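Local atomic coordinates of fatty acid-binding protein homolog (Ascaris suum, PDB entry 6I8X), a protein that binds fatty acids inside a beta-barrel outside the cell and may sequester potentially toxic fatty acids or help maintain the lipid layer of the eggshell. Residues A[23-28]-A[40-45]; A[120-125]-A[133-138]. One frame throughout, in Å; residues are numbered along the deposited sequence.

Contact 1 (A[23-28]-A[40-45]); sequences ENFDEY and QVIKLA. With VCA (vaccenic acid), chain C.
The Phe25 ring runs antiparallel to the Lys43 side chain, and their overlap forms the tight part of this helix-helix contact. The ring atom CD2 of Phe25 lies 3.6 Å from CB of Lys43, while CE2 of Phe25, one atom further round the same ring, meets CG2 of Ile42 at 3.9 Å. CG of Phe25, anti to the backbone N (chi1 -166°), continues the course of a CB that already points toward 40-45. The side chain of Ile42 lies roughly perpendicular to that of Phe25, and Ile42 CG2 is also 3.8 Å from C5 of the bound vaccenic acid, so one methyl touches both ring and lipid. Ala45 CB also borders the lipid chain.

The other side of the contact is polar and more open to solvent. Lys43 starts from the position between backbone N and carbonyl carbon (chi1 85°) and then runs extended, carrying NZ of Lys43 to 2.8 Å from OD1 of Asp26 in a salt bridge. NZ comes from above the Asp26 carboxylate, 46° out of its plane. OD1 also pairs with Arg39, and two cationic partners would be expected to favour the ionised carboxylate.

The contact buries a modest 201 Å². It joins the start of helix 25-31 to the end of helix 36-43, the helical pair that covers the barrel opening in fatty acid-binding proteins. Beneath it, Phe25 packs on Met135 of strand 130-137 and on Thr142 of strand 140-148, where Arg144 makes a cation-pi contact with its ring.

Contact 2 (A[120-125]-A[133-138]); sequences ETYEYR and MKMSWK. With EDO (1,2-ethanediol), chain H.
Met133 lies alongside the Tyr124 ring, and the two side chains run in parallel off the same face of the sheet. Met133 CG sits 4.1 Å from the centroid of the Tyr124 ring and 30° off the normal, an off-centre CH-pi contact, and the chain continues extended past the ring until Met133 CE is 3.3 Å from Tyr124 OH. Met133 SD adds an oblique Met-aromatic contact. Met133 CE also packs at 3.6 Å on CB of Tyr122, so this methyl bridges two tyrosines. The Tyr124 hydroxyl itself is hydrogen-bonded to Glu108 and Lys49.

Tyr122 meets the second methionine differently: Met135 CG lies at the edge of the Tyr122 ring beside CD1, modelled closer than usual, so the exact spacing is doubtful. Further along, Glu120 and Trp137 meet at a slant, carboxylate and ring planes 51° apart, with Glu120 OE2 3.7 Å from Trp137 CE3. Glu120 OE2 is hydrogen-bonded to Tyr28, and OE1 forms a salt bridge with Arg32.

The backbone evidence for pairing is a reciprocal couple of bonds: Glu123 N reaches Lys134 O at 3.0 Å and Lys134 N reaches Glu123 O at 2.7 Å. Tyr124 and Met133 form the adjoining non-hydrogen-bonded pair. On the face of Glu123 and Lys134, an ethanediol is weakly bound to Glu123 OE1.

The strands run at 151°, an antiparallel beta hairpin of the fatty acid-binding protein barrel, with Met133 lining the vaccenic acid pocket.

Overall arrangement
The centre of contact 1, in the helical lid, is about 16 Å from that of the chain; the centre of contact 2, in the barrel wall, is about 9 Å from it. Neither is wholly buried, but 120-125 with 133-138 buries 501 Å², more than twice the area of the helix pair. Main-chain bonds and methionine-aromatic packing hold the strands; the lid has one salt bridge between partly exposed side chains, beside apolar packing. The contacts share no helix or strand, yet meet where helix 25-31 packs on strand 130-137, and Tyr28 OH is 2.6 Å from Glu120 OE2, a probable hydrogen bond. Both contribute to the vaccenic acid pocket, three residues from contact 1 and one from contact 2.

Contact 1 (A[23-28]-A[40-45])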
loop_
_atom_site.group_PDB
_atom_site.type_symbol
_atom_site.label_atom_id
_atom_site.label_comp_id
_atom_site.label_asym_id
_atom_site.label_seq_id
_atom_site.Cartn_x
_atom_site.Cartn_y
_atom_site.Cartn_z
ATOM N N GLU A 23 -6.657 3.173 13.731
ATOM C CA GLU A 23 -6.763 4.285 14.676
ATOM C C GLU A 23 -6.943 5.528 13.854
ATOM O O GLU A 23 -6.156 5.746 12.928
ATOM C CB GLU A 23 -5.442 4.444 15.454
ATOM C CG GLU A 23 -5.214 3.471 16.600
ATOM C CD GLU A 23 -3.777 3.367 17.103
ATOM O OE1 GLU A 23 -3.481 2.384 17.821
ATOM O OE2 GLU A 23 -2.943 4.241 16.762
ATOM N N ASN A 24 -7.969 6.348 14.178
ATOM C CA ASN A 24 -8.233 7.637 13.528
ATOM C C ASN A 24 -8.465 7.561 12.001
ATOM O O ASN A 24 -8.222 8.547 11.294
ATOM C CB ASN A 24 -7.084 8.640 13.866
ATOM C CG ASN A 24 -7.541 10.090 13.886
ATOM O OD1 ASN A 24 -8.673 10.414 14.287
ATOM N ND2 ASN A 24 -6.707 10.981 13.375
ATOM N N PHE A 25 -8.935 6.408 11.481
ATOM C CA PHE A 25 -9.160 6.296 10.025
ATOM C C PHE A 25 -10.291 7.207 9.530
ATOM O O PHE A 25 -10.179 7.767 8.447
ATOM C CB PHE A 25 -9.352 4.830 9.565
ATOM C CG PHE A 25 -9.247 4.583 8.071
ATOM C CD1 PHE A 25 -8.240 5.186 7.313
ATOM C CD2 PHE A 25 -10.105 3.687 7.432
ATOM C CE1 PHE A 25 -8.137 4.944 5.937
ATOM C CE2 PHE A 25 -9.992 3.436 6.058
ATOM C CZ PHE A 25 -9.003 4.055 5.324
ATOM N N ASP A 26 -11.331 7.409 10.340
ATOM C CA ASP A 26 -12.469 8.268 9.993
ATOM C C ASP A 26 -12.087 9.742 9.770
ATOM O O ASP A 26 -12.494 10.321 8.766
ATOM C CB ASP A 26 -13.589 8.178 11.032
ATOM C CG ASP A 26 -14.820 8.926 10.588
ATOM O OD1 ASP A 26 -15.612 8.344 9.842
ATOM O OD2 ASP A 26 -14.958 10.135 10.951
ATOM N N GLU A 27 -11.357 10.351 10.703
ATOM C CA GLU A 27 -10.958 11.752 10.541
ATOM C C GLU A 27 -10.026 11.927 9.341
ATOM O O GLU A 27 -10.092 12.955 8.661
ATOM C CB GLU A 27 -10.361 12.336 11.843
ATOM C CG GLU A 27 -10.509 13.855 11.979
ATOM C CD GLU A 27 -11.887 14.491 11.830
ATOM O OE1 GLU A 27 -12.905 13.829 12.141
ATOM O OE2 GLU A 27 -11.942 15.673 11.415
ATOM N N TYR A 28 -9.186 10.909 9.066
ATOM C CA TYR A 28 -8.287 10.896 7.917
ATOM C C TYR A 28 -9.092 10.915 6.629
ATOM O O TYR A 28 -8.754 11.674 5.735
ATOM C CB TYR A 28 -7.345 9.666 7.932
ATOM C CG TYR A 28 -6.667 9.448 6.591
ATOM C CD1 TYR A 28 -5.536 10.181 6.230
ATOM C CD2 TYR A 28 -7.215 8.588 5.644
ATOM C CE1 TYR A 28 -4.924 10.000 4.988
ATOM C CE2 TYR A 28 -6.637 8.434 4.383
ATOM C CZ TYR A 28 -5.477 9.124 4.071
ATOM O OH TYR A 28 -4.892 8.939 2.849
ATOM N N GLN A 40 -18.075 5.126 5.723
ATOM C CA GLN A 40 -18.511 3.892 6.388
ATOM C C GLN A 40 -18.104 2.674 5.615
ATOM O O GLN A 40 -17.602 1.742 6.228
ATOM C CB GLN A 40 -20.047 3.842 6.630
ATOM C CG GLN A 40 -20.663 4.994 7.409
ATOM C CD GLN A 40 -19.830 5.523 8.564
ATOM O OE1 GLN A 40 -19.212 6.608 8.483
ATOM N NE2 GLN A 40 -19.772 4.767 9.648
ATOM N N VAL A 41 -18.301 2.687 4.273
ATOM C CA VAL A 41 -18.036 1.530 3.403
ATOM C C VAL A 41 -16.544 1.355 3.223
ATOM O O VAL A 41 -16.072 0.215 3.227
ATOM C CB VAL A 41 -18.846 1.482 2.052
ATOM C CG1 VAL A 41 -20.351 1.415 2.313
ATOM C CG2 VAL A 41 -18.516 2.642 1.109
ATOM N N ILE A 42 -15.787 2.470 3.157
ATOM C CA ILE A 42 -14.326 2.392 3.063
ATOM C C ILE A 42 -13.698 1.834 4.352
ATOM O O ILE A 42 -12.801 0.981 4.280
ATOM C CB ILE A 42 -13.673 3.735 2.647
ATOM C CG1 ILE A 42 -14.037 4.086 1.177
ATOM C CG2 ILE A 42 -12.121 3.693 2.857
ATOM C CD1 ILE A 42 -13.938 5.606 0.802
ATOM N N LYS A 43 -14.138 2.341 5.516
ATOM C CA LYS A 43 -13.516 1.979 6.794
ATOM C C LYS A 43 -13.964 0.630 7.371
ATOM O O LYS A 43 -13.251 0.062 8.199
ATOM C CB LYS A 43 -13.658 3.116 7.837
ATOM C CG LYS A 43 -14.941 3.155 8.647
ATOM C CD LYS A 43 -15.071 4.522 9.363
ATOM C CE LYS A 43 -16.205 4.532 10.355
ATOM N NZ LYS A 43 -16.472 5.893 10.883
ATOM N N LEU A 44 -15.095 0.107 6.957
ATOM C CA LEU A 44 -15.492 -1.158 7.536
ATOM C C LEU A 44 -15.334 -2.325 6.548
ATOM O O LEU A 44 -15.681 -3.456 6.864
ATOM C CB LEU A 44 -16.894 -1.049 8.166
ATOM C CG LEU A 44 -16.890 -0.226 9.496
ATOM C CD1 LEU A 44 -18.236 0.424 9.771
ATOM C CD2 LEU A 44 -16.409 -1.061 10.695
ATOM N N ALA A 45 -14.668 -2.080 5.410
ATOM C CA ALA A 45 -14.397 -3.155 4.465
ATOM C C ALA A 45 -13.182 -3.995 4.871
ATOM O O ALA A 45 -12.183 -3.450 5.372
ATOM C CB ALA A 45 -14.166 -2.589 3.094
HETATM O O2 VCA C . -4.966 0.283 1.062
HETATM C C1 VCA C . -5.996 0.030 1.838
HETATM O O1 VCA C . -5.982 -0.821 2.694
HETATM C C2 VCA C . -7.195 0.897 1.579
HETATM C C3 VCA C . -8.545 0.195 1.699
HETATM C C4 VCA C . -9.673 0.999 1.073
HETATM C C5 VCA C . -11.064 0.434 1.282
HETATM C C6 VCA C . -11.494 -0.550 0.214
HETATM C C7 VCA C . -12.798 -1.245 0.551
HETATM C C8 VCA C . -14.085 -0.488 0.260
HETATM C C9 VCA C . -14.560 -0.588 -1.175
HETATM C C10 VCA C . -15.783 0.292 -1.459
HETATM C C11 VCA C . -15.857 0.780 -2.875
HETATM C C12 VCA C . -15.058 1.675 -3.428
HETATM C C13 VCA C . -13.912 2.374 -2.756
HETATM C C14 VCA C . -13.336 3.533 -3.570
HETATM C C15 VCA C . -12.285 4.350 -2.833
HETATM C C16 VCA C . -11.063 3.574 -2.360
HETATM C C17 VCA C . -10.009 4.446 -1.704
HETATM C C18 VCA C . -8.678 3.760 -1.547
#

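Contact 2 (A[120-125]-A[133-138])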
loop_
_atom_site.group_PDB
_atom_site.type_symbol
_atom_site.label_atom_id
_atom_site.label_comp_id
_atom_site.label_asym_id
_atom_site.label_seq_id
_atom_site.Cartn_x
_atom_site.Cartn_y
_atom_site.Cartn_z
ATOM N N GLU A 120 0.206 11.241 -2.975
ATOM C CA GLU A 120 0.138 10.728 -1.618
ATOM C C GLU A 120 1.030 9.502 -1.393
ATOM O O GLU A 120 0.988 8.553 -2.180
ATOM C CB GLU A 120 -1.315 10.440 -1.206
ATOM C CG GLU A 120 -1.394 9.845 0.189
ATOM C CD GLU A 120 -2.720 9.899 0.903
ATOM O OE1 GLU A 120 -3.753 9.616 0.260
ATOM O OE2 GLU A 120 -2.713 10.133 2.133
ATOM N N THR A 121 1.793 9.519 -0.281
ATOM C CA THR A 121 2.664 8.430 0.146
ATOM C C THR A 121 2.111 7.683 1.377
ATOM O O THR A 121 1.734 8.316 2.376
ATOM C CB THR A 121 4.098 8.951 0.364
ATOM O OG1 THR A 121 4.536 9.605 -0.830
ATOM C CG2 THR A 121 5.092 7.830 0.725
ATOM N N TYR A 122 2.095 6.335 1.302
ATOM C CA TYR A 122 1.716 5.440 2.414
ATOM C C TYR A 122 2.984 4.754 2.910
ATOM O O TYR A 122 3.832 4.370 2.112
ATOM C CB TYR A 122 0.686 4.377 2.001
ATOM C CG TYR A 122 -0.502 4.937 1.261
ATOM C CD1 TYR A 122 -1.364 5.843 1.870
ATOM C CD2 TYR A 122 -0.738 4.603 -0.068
ATOM C CE1 TYR A 122 -2.466 6.363 1.191
ATOM C CE2 TYR A 122 -1.815 5.149 -0.772
ATOM C CZ TYR A 122 -2.685 6.018 -0.133
ATOM O OH TYR A 122 -3.767 6.529 -0.810
ATOM N N GLU A 123 3.101 4.585 4.220
ATOM C CA GLU A 123 4.262 3.991 4.862
ATOM C C GLU A 123 3.892 2.674 5.550
ATOM O O GLU A 123 2.875 2.608 6.232
ATOM C CB GLU A 123 4.803 5.013 5.859
ATOM C CG GLU A 123 5.977 4.575 6.711
ATOM C CD GLU A 123 6.343 5.562 7.806
ATOM O OE1 GLU A 123 6.193 6.788 7.591
ATOM O OE2 GLU A 123 6.779 5.102 8.887
ATOM N N TYR A 124 4.716 1.623 5.361
ATOM C CA TYR A 124 4.502 0.335 5.993
ATOM C C TYR A 124 5.657 -0.006 6.883
ATOM O O TYR A 124 6.819 0.155 6.500
ATOM C CB TYR A 124 4.306 -0.799 4.996
ATOM C CG TYR A 124 3.140 -0.656 4.057
ATOM C CD1 TYR A 124 1.914 -1.251 4.344
ATOM C CD2 TYR A 124 3.299 -0.058 2.804
ATOM C CE1 TYR A 124 0.872 -1.244 3.422
ATOM C CE2 TYR A 124 2.254 -0.027 1.882
ATOM C CZ TYR A 124 1.041 -0.619 2.196
ATOM O OH TYR A 124 0.011 -0.626 1.287
ATOM N N ARG A 125 5.334 -0.519 8.084
ATOM C CA ARG A 125 6.332 -0.917 9.060
ATOM C C ARG A 125 5.896 -2.195 9.701
ATOM O O ARG A 125 4.710 -2.437 9.843
ATOM C CB ARG A 125 6.515 0.174 10.127
ATOM C CG ARG A 125 7.156 1.468 9.613
ATOM C CD ARG A 125 7.433 2.461 10.729
ATOM N NE ARG A 125 8.514 2.007 11.604
ATOM C CZ ARG A 125 9.800 2.277 11.414
ATOM N NH1 ARG A 125 10.183 3.029 10.389
ATOM N NH2 ARG A 125 10.712 1.809 12.255
ATOM N N MET A 133 0.315 0.198 8.512
ATOM C CA MET A 133 0.239 1.119 7.405
ATOM C C MET A 133 -0.107 2.487 7.957
ATOM O O MET A 133 -1.149 2.633 8.578
ATOM C CB MET A 133 -0.804 0.681 6.389
ATOM C CG MET A 133 -0.755 1.509 5.117
ATOM S SD MET A 133 -2.213 1.122 4.158
ATOM C CE MET A 133 -1.761 1.763 2.611
ATOM N N LYS A 134 0.745 3.488 7.703
ATOM C CA LYS A 134 0.569 4.862 8.172
ATOM C C LYS A 134 0.322 5.816 7.013
ATOM O O LYS A 134 0.963 5.734 5.961
ATOM C CB LYS A 134 1.791 5.337 8.999
ATOM C CG LYS A 134 1.990 4.572 10.298
ATOM C CD LYS A 134 3.168 5.118 11.106
ATOM C CE LYS A 134 3.500 4.291 12.337
ATOM N NZ LYS A 134 2.470 4.408 13.414
ATOM N N MET A 135 -0.616 6.745 7.230
ATOM C CA MET A 135 -1.019 7.755 6.253
ATOM C C MET A 135 -1.263 9.062 6.974
ATOM O O MET A 135 -1.656 9.061 8.142
ATOM C CB MET A 135 -2.309 7.336 5.530
ATOM C CG MET A 135 -2.257 5.960 4.977
ATOM S SD MET A 135 -3.616 4.961 5.527
ATOM C CE MET A 135 -4.812 5.302 4.216
ATOM N N SER A 136 -1.079 10.173 6.250
ATOM C CA SER A 136 -1.253 11.528 6.745
ATOM C C SER A 136 -1.795 12.439 5.656
ATOM O O SER A 136 -1.276 12.426 4.531
ATOM C CB SER A 136 0.078 12.071 7.257
ATOM O OG SER A 136 -0.147 13.113 8.187
ATOM N N TRP A 137 -2.830 13.244 5.989
ATOM C CA TRP A 137 -3.401 14.226 5.057
ATOM C C TRP A 137 -3.835 15.468 5.797
ATOM O O TRP A 137 -4.589 15.362 6.762
ATOM C CB TRP A 137 -4.571 13.629 4.262
ATOM C CG TRP A 137 -4.915 14.409 3.028
ATOM C CD1 TRP A 137 -5.967 15.263 2.863
ATOM C CD2 TRP A 137 -4.206 14.400 1.781
ATOM N NE1 TRP A 137 -5.973 15.764 1.586
ATOM C CE2 TRP A 137 -4.911 15.243 0.893
ATOM C CE3 TRP A 137 -3.062 13.722 1.307
ATOM C CZ2 TRP A 137 -4.501 15.446 -0.435
ATOM C CZ3 TRP A 137 -2.667 13.908 -0.011
ATOM C CH2 TRP A 137 -3.375 14.765 -0.867
ATOM N N LYS A 138 -3.339 16.658 5.372
ATOM C CA LYS A 138 -3.664 17.960 5.995
ATOM C C LYS A 138 -3.458 17.962 7.539
ATOM O O LYS A 138 -4.278 18.525 8.272
ATOM C CB LYS A 138 -5.104 18.389 5.644
ATOM C CG LYS A 138 -5.382 18.588 4.164
ATOM C CD LYS A 138 -6.871 18.826 3.938
ATOM C CE LYS A 138 -7.185 19.299 2.540
ATOM N NZ LYS A 138 -8.641 19.565 2.366
HETATM C C1 EDO H . 2.624 9.546 6.039
HETATM O O1 EDO H . 3.402 8.644 5.265
HETATM C C2 EDO H . 2.526 9.055 7.511
HETATM O O2 EDO H . 3.822 8.744 7.988
#